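Disulfide bond forming protein (DsbF) (Mycobacterium tuberculosis, PDB 3IOS) probably oxidises reduced, unfolded secreted proteins to form their disulfide bonds, using the thioredoxin-fold domain that makes up this chain. Local coordinates at residues A[127-132]-A[141-146]; A[44-49]-A[109-114]; A[62-67]-A[71-76]. One frame throughout, in Å; residues are numbered along the deposited sequence.

Contact 1: residues A[127-132]-A[141-146]; sequences NVDVVR and TRRVTA
R143 NH2 is gripped from two directions: D129 OD2 lies 3.4 Å from it in a rather long salt bridge, and water 1 accepts from NH2 at 2.9 Å. The same water donates back to D129 OD2 at 3.2 Å, which closes a small triangle of carboxylate, guanidinium and water. The water sits in the guanidinium plane at its edge, whereas D129 OD2 comes in obliquely, with the planes of the two charged groups 31° apart. V131 supplies the apolar part. Its CG2 methyl stands over the centre of the guanidinium, 3.7 Å from R143 CZ, so the methyl covers one face while the edge meets the water. Both strand residues point to the same side because alternate residues of a beta strand share a face; here 128-132 is an outermost strand of the five-stranded thioredoxin-fold sheet. Helix 137-147 lies over one face of the sheet, and R143 reaches from it to the edge strand. An arginine suits this span, since its chain, extended from CG to NE (chi2 -174°, chi3 -178°), carries the guanidinium from the helix out to the strand. The charge has a second and stronger partner: E139, one turn earlier on the helix, pairs with R143 NE. With NE held by E139 and NH2 by D129 and the water, rotation of the guanidinium is probably restrained. F121 of the adjacent strand also touches R143.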
# COMPACT_ATOMS: atom_id res chain seq x y z
N ASN A 127 13.80 6.99 2.07
CA ASN A 127 14.39 5.71 1.69
C ASN A 127 13.26 4.73 1.43
O ASN A 127 12.30 4.66 2.20
CB ASN A 127 15.28 5.19 2.82
CG ASN A 127 16.49 6.08 3.06
OD1 ASN A 127 16.88 6.33 4.20
ND2 ASN A 127 17.09 6.55 1.98
N VAL A 128 13.38 3.96 0.35
CA VAL A 128 12.36 3.00 -0.03
C VAL A 128 12.89 1.57 -0.13
O VAL A 128 13.87 1.31 -0.84
CB VAL A 128 11.72 3.37 -1.38
CG1 VAL A 128 10.68 2.33 -1.78
CG2 VAL A 128 11.09 4.75 -1.29
N ASP A 129 12.23 0.66 0.57
CA ASP A 129 12.61 -0.75 0.55
C ASP A 129 11.40 -1.58 0.14
O ASP A 129 10.36 -1.55 0.82
CB ASP A 129 13.11 -1.17 1.93
CG ASP A 129 13.53 -2.63 1.98
OD1 ASP A 129 14.33 -3.05 1.12
OD2 ASP A 129 13.07 -3.35 2.89
N VAL A 130 11.52 -2.30 -0.96
CA VAL A 130 10.42 -3.13 -1.45
C VAL A 130 10.61 -4.59 -1.09
O VAL A 130 11.67 -5.17 -1.34
CB VAL A 130 10.28 -3.02 -2.99
CG1 VAL A 130 9.14 -3.91 -3.48
CG2 VAL A 130 10.04 -1.59 -3.39
N VAL A 131 9.58 -5.18 -0.49
CA VAL A 131 9.61 -6.58 -0.10
C VAL A 131 8.53 -7.30 -0.88
O VAL A 131 7.35 -6.97 -0.79
CB VAL A 131 9.34 -6.74 1.41
CG1 VAL A 131 9.28 -8.22 1.77
CG2 VAL A 131 10.42 -6.03 2.22
N ARG A 132 8.93 -8.30 -1.65
CA ARG A 132 7.98 -9.06 -2.44
C ARG A 132 7.64 -10.36 -1.75
O ARG A 132 8.53 -11.15 -1.41
CB ARG A 132 8.56 -9.34 -3.83
CG ARG A 132 8.88 -8.07 -4.60
CD ARG A 132 9.52 -8.39 -5.94
NE ARG A 132 9.68 -7.18 -6.75
CZ ARG A 132 10.48 -6.17 -6.43
NH1 ARG A 132 10.56 -5.12 -7.23
NH2 ARG A 132 11.22 -6.20 -5.33
N THR A 141 4.67 -5.48 11.72
CA THR A 141 4.76 -4.63 12.91
C THR A 141 6.20 -4.20 13.14
O THR A 141 6.48 -3.02 13.37
CB THR A 141 4.25 -5.39 14.15
OG1 THR A 141 2.87 -5.74 13.97
CG2 THR A 141 4.40 -4.54 15.42
N ARG A 142 7.13 -5.15 13.09
CA ARG A 142 8.53 -4.83 13.29
C ARG A 142 9.10 -3.91 12.21
O ARG A 142 9.90 -3.02 12.51
CB ARG A 142 9.35 -6.13 13.38
CG ARG A 142 9.07 -6.90 14.66
CD ARG A 142 9.54 -8.34 14.55
NE ARG A 142 9.15 -9.12 15.73
CZ ARG A 142 8.98 -10.43 15.73
NH1 ARG A 142 8.62 -11.05 16.85
NH2 ARG A 142 9.17 -11.13 14.62
N ARG A 143 8.71 -4.11 10.95
CA ARG A 143 9.20 -3.25 9.89
C ARG A 143 8.64 -1.84 10.03
O ARG A 143 9.35 -0.85 9.85
CB ARG A 143 8.84 -3.83 8.52
CG ARG A 143 9.74 -4.99 8.10
CD ARG A 143 9.42 -5.42 6.69
NE ARG A 143 10.22 -6.56 6.26
CZ ARG A 143 11.43 -6.48 5.70
NH1 ARG A 143 12.07 -7.58 5.35
NH2 ARG A 143 11.98 -5.29 5.47
N VAL A 144 7.37 -1.75 10.39
CA VAL A 144 6.73 -0.46 10.58
C VAL A 144 7.41 0.29 11.73
O VAL A 144 7.66 1.49 11.64
CB VAL A 144 5.23 -0.62 10.86
CG1 VAL A 144 4.63 0.68 11.36
CG2 VAL A 144 4.52 -1.05 9.57
N THR A 145 7.71 -0.42 12.82
CA THR A 145 8.36 0.21 13.96
C THR A 145 9.74 0.73 13.56
O THR A 145 10.17 1.80 14.01
CB THR A 145 8.53 -0.77 15.14
OG1 THR A 145 9.39 -1.85 14.75
CG2 THR A 145 7.20 -1.35 15.54
N ALA A 146 10.43 -0.02 12.71
CA ALA A 146 11.77 0.36 12.27
C ALA A 146 11.77 1.67 11.49
O ALA A 146 12.76 2.39 11.49
CB ALA A 146 12.37 -0.75 11.42
O HOH W 1 11.97 -2.42 5.76

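Contact 2: residues A[44-49]-A[109-114]; sequences LWFWAP and ANFGVT
V113 CG2 stands almost exactly on the axis of the F46 ring, 3.8 Å from its centroid and 2° off the normal, a nearly ideal CH-pi contact. A branched valine serves well here: with CG1 anti to the backbone N (chi1 176°), CG2 is the methyl placed over the ring face, and CG1 rests 4.1 Å from F46 CB. The ring's edge has a different partner. It is turned toward the face of F111 in an offset edge-to-face pair, the centroids 5.4 Å apart and the planes inclined at 63°, with F46 CZ 3.6 Å from F111 CD2. Farther along the strand, L44 reaches the far end of the same phenyl group, its CD1 4.0 Å from F111 CZ. F111 and V113 are brought to the strand by a Schellman motif that ends the preceding helix; G112 carries the positive phi of that turn, readily adopted by glycine. L44 and F46 alternate onto one face of central strand 42-47, where A120 of strand 118-122 touches both of them and F111, V76 of strand 72-77 flanks both, and W108 of helix 106-110 meets the F46 ring edge-to-face.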
# COMPACT_ATOMS: atom_id res chain seq x y z
N LEU A 44 3.35 1.04 1.58
CA LEU A 44 2.48 0.83 0.44
C LEU A 44 2.29 -0.67 0.31
O LEU A 44 3.26 -1.43 0.26
CB LEU A 44 3.09 1.41 -0.84
CG LEU A 44 3.13 2.94 -0.85
CD1 LEU A 44 4.56 3.40 -0.58
CD2 LEU A 44 2.64 3.49 -2.18
N TRP A 45 1.04 -1.10 0.30
CA TRP A 45 0.70 -2.50 0.21
C TRP A 45 0.07 -2.77 -1.16
O TRP A 45 -1.02 -2.27 -1.46
CB TRP A 45 -0.27 -2.84 1.34
CG TRP A 45 -0.96 -4.15 1.24
CD1 TRP A 45 -0.40 -5.36 0.98
CD2 TRP A 45 -2.36 -4.39 1.43
NE1 TRP A 45 -1.36 -6.34 1.00
CE2 TRP A 45 -2.57 -5.77 1.27
CE3 TRP A 45 -3.46 -3.56 1.72
CZ2 TRP A 45 -3.84 -6.36 1.40
CZ3 TRP A 45 -4.72 -4.15 1.84
CH2 TRP A 45 -4.90 -5.53 1.68
N PHE A 46 0.77 -3.55 -1.98
CA PHE A 46 0.30 -3.86 -3.33
C PHE A 46 -0.55 -5.11 -3.30
O PHE A 46 -0.08 -6.18 -2.89
CB PHE A 46 1.49 -4.02 -4.26
CG PHE A 46 2.40 -2.82 -4.29
CD1 PHE A 46 3.29 -2.57 -3.26
CD2 PHE A 46 2.31 -1.90 -5.34
CE1 PHE A 46 4.10 -1.43 -3.26
CE2 PHE A 46 3.11 -0.76 -5.35
CZ PHE A 46 4.00 -0.53 -4.31
N TRP A 47 -1.80 -4.98 -3.73
CA TRP A 47 -2.72 -6.11 -3.73
C TRP A 47 -3.59 -6.20 -4.98
O TRP A 47 -3.69 -5.25 -5.75
CB TRP A 47 -3.64 -6.05 -2.49
CG TRP A 47 -4.50 -4.80 -2.34
CD1 TRP A 47 -4.16 -3.63 -1.72
CD2 TRP A 47 -5.85 -4.63 -2.80
NE1 TRP A 47 -5.21 -2.75 -1.74
CE2 TRP A 47 -6.27 -3.34 -2.39
CE3 TRP A 47 -6.75 -5.44 -3.49
CZ2 TRP A 47 -7.54 -2.84 -2.67
CZ3 TRP A 47 -8.02 -4.95 -3.77
CH2 TRP A 47 -8.40 -3.66 -3.36
N ALA A 48 -4.18 -7.38 -5.18
CA ALA A 48 -5.08 -7.64 -6.30
C ALA A 48 -6.31 -8.25 -5.62
O ALA A 48 -6.18 -9.10 -4.75
CB ALA A 48 -4.46 -8.63 -7.28
N PRO A 49 -7.52 -7.83 -6.02
CA PRO A 49 -8.76 -8.33 -5.43
C PRO A 49 -8.97 -9.85 -5.45
O PRO A 49 -9.55 -10.41 -4.52
CB PRO A 49 -9.85 -7.62 -6.25
CG PRO A 49 -9.16 -6.43 -6.81
CD PRO A 49 -7.80 -6.94 -7.16
N ALA A 109 4.28 -0.23 -11.45
CA ALA A 109 5.46 -0.11 -12.30
C ALA A 109 6.51 0.77 -11.63
O ALA A 109 7.71 0.47 -11.68
CB ALA A 109 5.06 0.47 -13.65
N ASN A 110 6.05 1.85 -11.01
CA ASN A 110 6.94 2.78 -10.34
C ASN A 110 7.77 2.14 -9.23
O ASN A 110 8.86 2.61 -8.91
CB ASN A 110 6.14 3.94 -9.77
CG ASN A 110 7.01 4.96 -9.07
OD1 ASN A 110 7.71 5.71 -9.71
ND2 ASN A 110 6.98 4.96 -7.75
N PHE A 111 7.25 1.07 -8.64
CA PHE A 111 7.95 0.39 -7.56
C PHE A 111 8.53 -0.95 -7.98
O PHE A 111 9.01 -1.72 -7.16
CB PHE A 111 7.00 0.20 -6.37
CG PHE A 111 6.73 1.45 -5.60
CD1 PHE A 111 7.59 1.87 -4.59
CD2 PHE A 111 5.61 2.23 -5.88
CE1 PHE A 111 7.36 3.04 -3.87
CE2 PHE A 111 5.36 3.41 -5.18
CZ PHE A 111 6.24 3.81 -4.17
N GLY A 112 8.47 -1.22 -9.28
CA GLY A 112 8.99 -2.47 -9.80
C GLY A 112 8.22 -3.69 -9.32
O GLY A 112 8.77 -4.79 -9.22
N VAL A 113 6.94 -3.50 -9.02
CA VAL A 113 6.10 -4.60 -8.56
C VAL A 113 5.34 -5.20 -9.73
O VAL A 113 4.58 -4.51 -10.41
CB VAL A 113 5.09 -4.13 -7.48
CG1 VAL A 113 4.17 -5.27 -7.09
CG2 VAL A 113 5.84 -3.63 -6.25
N THR A 114 5.56 -6.49 -9.97
CA THR A 114 4.89 -7.17 -11.06
C THR A 114 3.92 -8.22 -10.53
O THR A 114 3.00 -8.63 -11.22
CB THR A 114 5.91 -7.86 -11.99
OG1 THR A 114 6.78 -8.70 -11.22
CG2 THR A 114 6.74 -6.81 -12.72

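Contact 3: residues A[62-67]-A[71-76]; sequences GQVAAS and VTFVGV
The last turns of helix 52-67, residues 62-67, run close against strand 72-76, the CA atoms of A65 and F73 being 6.2 Å apart. This is part of the beta-alpha-beta unit of the thioredoxin fold, in which helix 52-67 connects the parallel neighbours 42-47 and 72-77. So near an approach suits an alanine: with a single methyl as side chain, A65 lets the F73 ring lie directly against the helix backbone. A65 CA sits over one face of that ring, 3.9 Å from the centroid and 18° off the normal, a CH-pi contact made by the main chain itself, and A65 CB meets F73 CG at 3.7 Å. Phenylalanine fits because its flat ring can spread along the helix; its CG is anti to the carbonyl carbon (chi1 -86°), and its far atom CZ reaches V64 CG1 at 3.8 Å. The V64 and F73 side chains run at about a right angle to each other. Around this pair, V43 of the central strand, F97 of a loop and V144 of helix 137-147 also touch F73, making it a wedge between two helices and the sheet. Water 2 lies within hydrogen-bonding distance of both A65 O and V71 O. At the helix end, Q63 O takes two bonds from one residue: S67 N and S67 OG, each at 3.0 Å, reach it from opposite faces of the carbonyl plane.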
# COMPACT_ATOMS: atom_id res chain seq x y z
N GLY A 62 -4.78 -4.23 7.95
CA GLY A 62 -5.71 -3.31 8.58
C GLY A 62 -5.43 -3.14 10.06
O GLY A 62 -5.48 -2.03 10.60
N GLN A 63 -5.10 -4.24 10.73
CA GLN A 63 -4.81 -4.19 12.16
C GLN A 63 -3.56 -3.38 12.44
O GLN A 63 -3.54 -2.53 13.33
CB GLN A 63 -4.65 -5.62 12.70
CG GLN A 63 -4.60 -5.71 14.22
CD GLN A 63 -4.67 -7.15 14.71
OE1 GLN A 63 -4.64 -7.40 15.91
NE2 GLN A 63 -4.78 -8.09 13.78
N VAL A 64 -2.49 -3.63 11.68
CA VAL A 64 -1.25 -2.89 11.88
C VAL A 64 -1.45 -1.40 11.57
O VAL A 64 -0.91 -0.54 12.26
CB VAL A 64 -0.10 -3.48 11.02
CG1 VAL A 64 1.18 -2.68 11.22
CG2 VAL A 64 0.15 -4.93 11.43
N ALA A 65 -2.23 -1.10 10.53
CA ALA A 65 -2.49 0.28 10.17
C ALA A 65 -3.19 0.99 11.32
O ALA A 65 -2.83 2.12 11.67
CB ALA A 65 -3.36 0.34 8.91
N ALA A 66 -4.18 0.33 11.90
CA ALA A 66 -4.94 0.90 13.01
C ALA A 66 -4.08 1.12 14.25
O ALA A 66 -4.27 2.09 14.99
CB ALA A 66 -6.10 -0.01 13.35
N SER A 67 -3.12 0.22 14.47
CA SER A 67 -2.24 0.29 15.64
C SER A 67 -1.11 1.30 15.47
O SER A 67 -0.46 1.67 16.45
CB SER A 67 -1.65 -1.09 15.92
OG SER A 67 -2.68 -2.03 16.17
N VAL A 71 2.03 6.08 11.00
CA VAL A 71 2.43 5.60 9.68
C VAL A 71 1.31 5.72 8.66
O VAL A 71 0.17 5.34 8.93
CB VAL A 71 2.89 4.12 9.75
CG1 VAL A 71 3.34 3.64 8.37
CG2 VAL A 71 4.01 3.98 10.76
N THR A 72 1.63 6.26 7.50
CA THR A 72 0.62 6.39 6.46
C THR A 72 0.60 5.11 5.65
O THR A 72 1.58 4.78 4.99
CB THR A 72 0.93 7.60 5.55
OG1 THR A 72 0.86 8.81 6.31
CG2 THR A 72 -0.08 7.69 4.40
N PHE A 73 -0.50 4.37 5.73
CA PHE A 73 -0.63 3.15 4.95
C PHE A 73 -1.37 3.48 3.67
O PHE A 73 -2.34 4.25 3.68
CB PHE A 73 -1.41 2.07 5.71
CG PHE A 73 -0.55 1.25 6.62
CD1 PHE A 73 -0.02 1.80 7.78
CD2 PHE A 73 -0.27 -0.08 6.31
CE1 PHE A 73 0.79 1.03 8.62
CE2 PHE A 73 0.54 -0.84 7.15
CZ PHE A 73 1.07 -0.29 8.30
N VAL A 74 -0.90 2.92 2.56
CA VAL A 74 -1.53 3.15 1.27
C VAL A 74 -1.66 1.83 0.53
O VAL A 74 -0.66 1.18 0.22
CB VAL A 74 -0.69 4.11 0.39
CG1 VAL A 74 -1.41 4.37 -0.94
CG2 VAL A 74 -0.44 5.41 1.12
N GLY A 75 -2.90 1.43 0.27
CA GLY A 75 -3.12 0.20 -0.47
C GLY A 75 -3.02 0.57 -1.93
O GLY A 75 -3.43 1.66 -2.32
N VAL A 76 -2.43 -0.30 -2.74
CA VAL A 76 -2.28 -0.04 -4.17
C VAL A 76 -2.85 -1.25 -4.91
O VAL A 76 -2.17 -2.24 -5.13
CB VAL A 76 -0.79 0.14 -4.56
CG1 VAL A 76 -0.69 0.61 -6.01
CG2 VAL A 76 -0.12 1.15 -3.62
O HOH W 2 -1.99 4.15 9.96

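In the fold
Three layers of one thioredoxin-fold domain are held together here. Contact 2 packs on one face of the central sheet, while contacts 1 and 3 lie on the other, where V144 CG2 of helix 137-147 meets F73 CZ at 3.8 Å. A probable strand-to-strand bond, W45 O to V76 N at 2.7 Å, links contacts 2 and 3. The R132 side chain probably bonds G112 O, joining the edge strand of contact 1 to the turn of contact 2. C51 and C54, which can form a disulfide, lie at the start of helix 52-67, just after strand 42-47; F46 lies near them without touching, and the crystal holds oxidised and reduced forms. The centres of contacts 1 and 3 are about 12 Å apart, and that of contact 2 is about 15 Å from each.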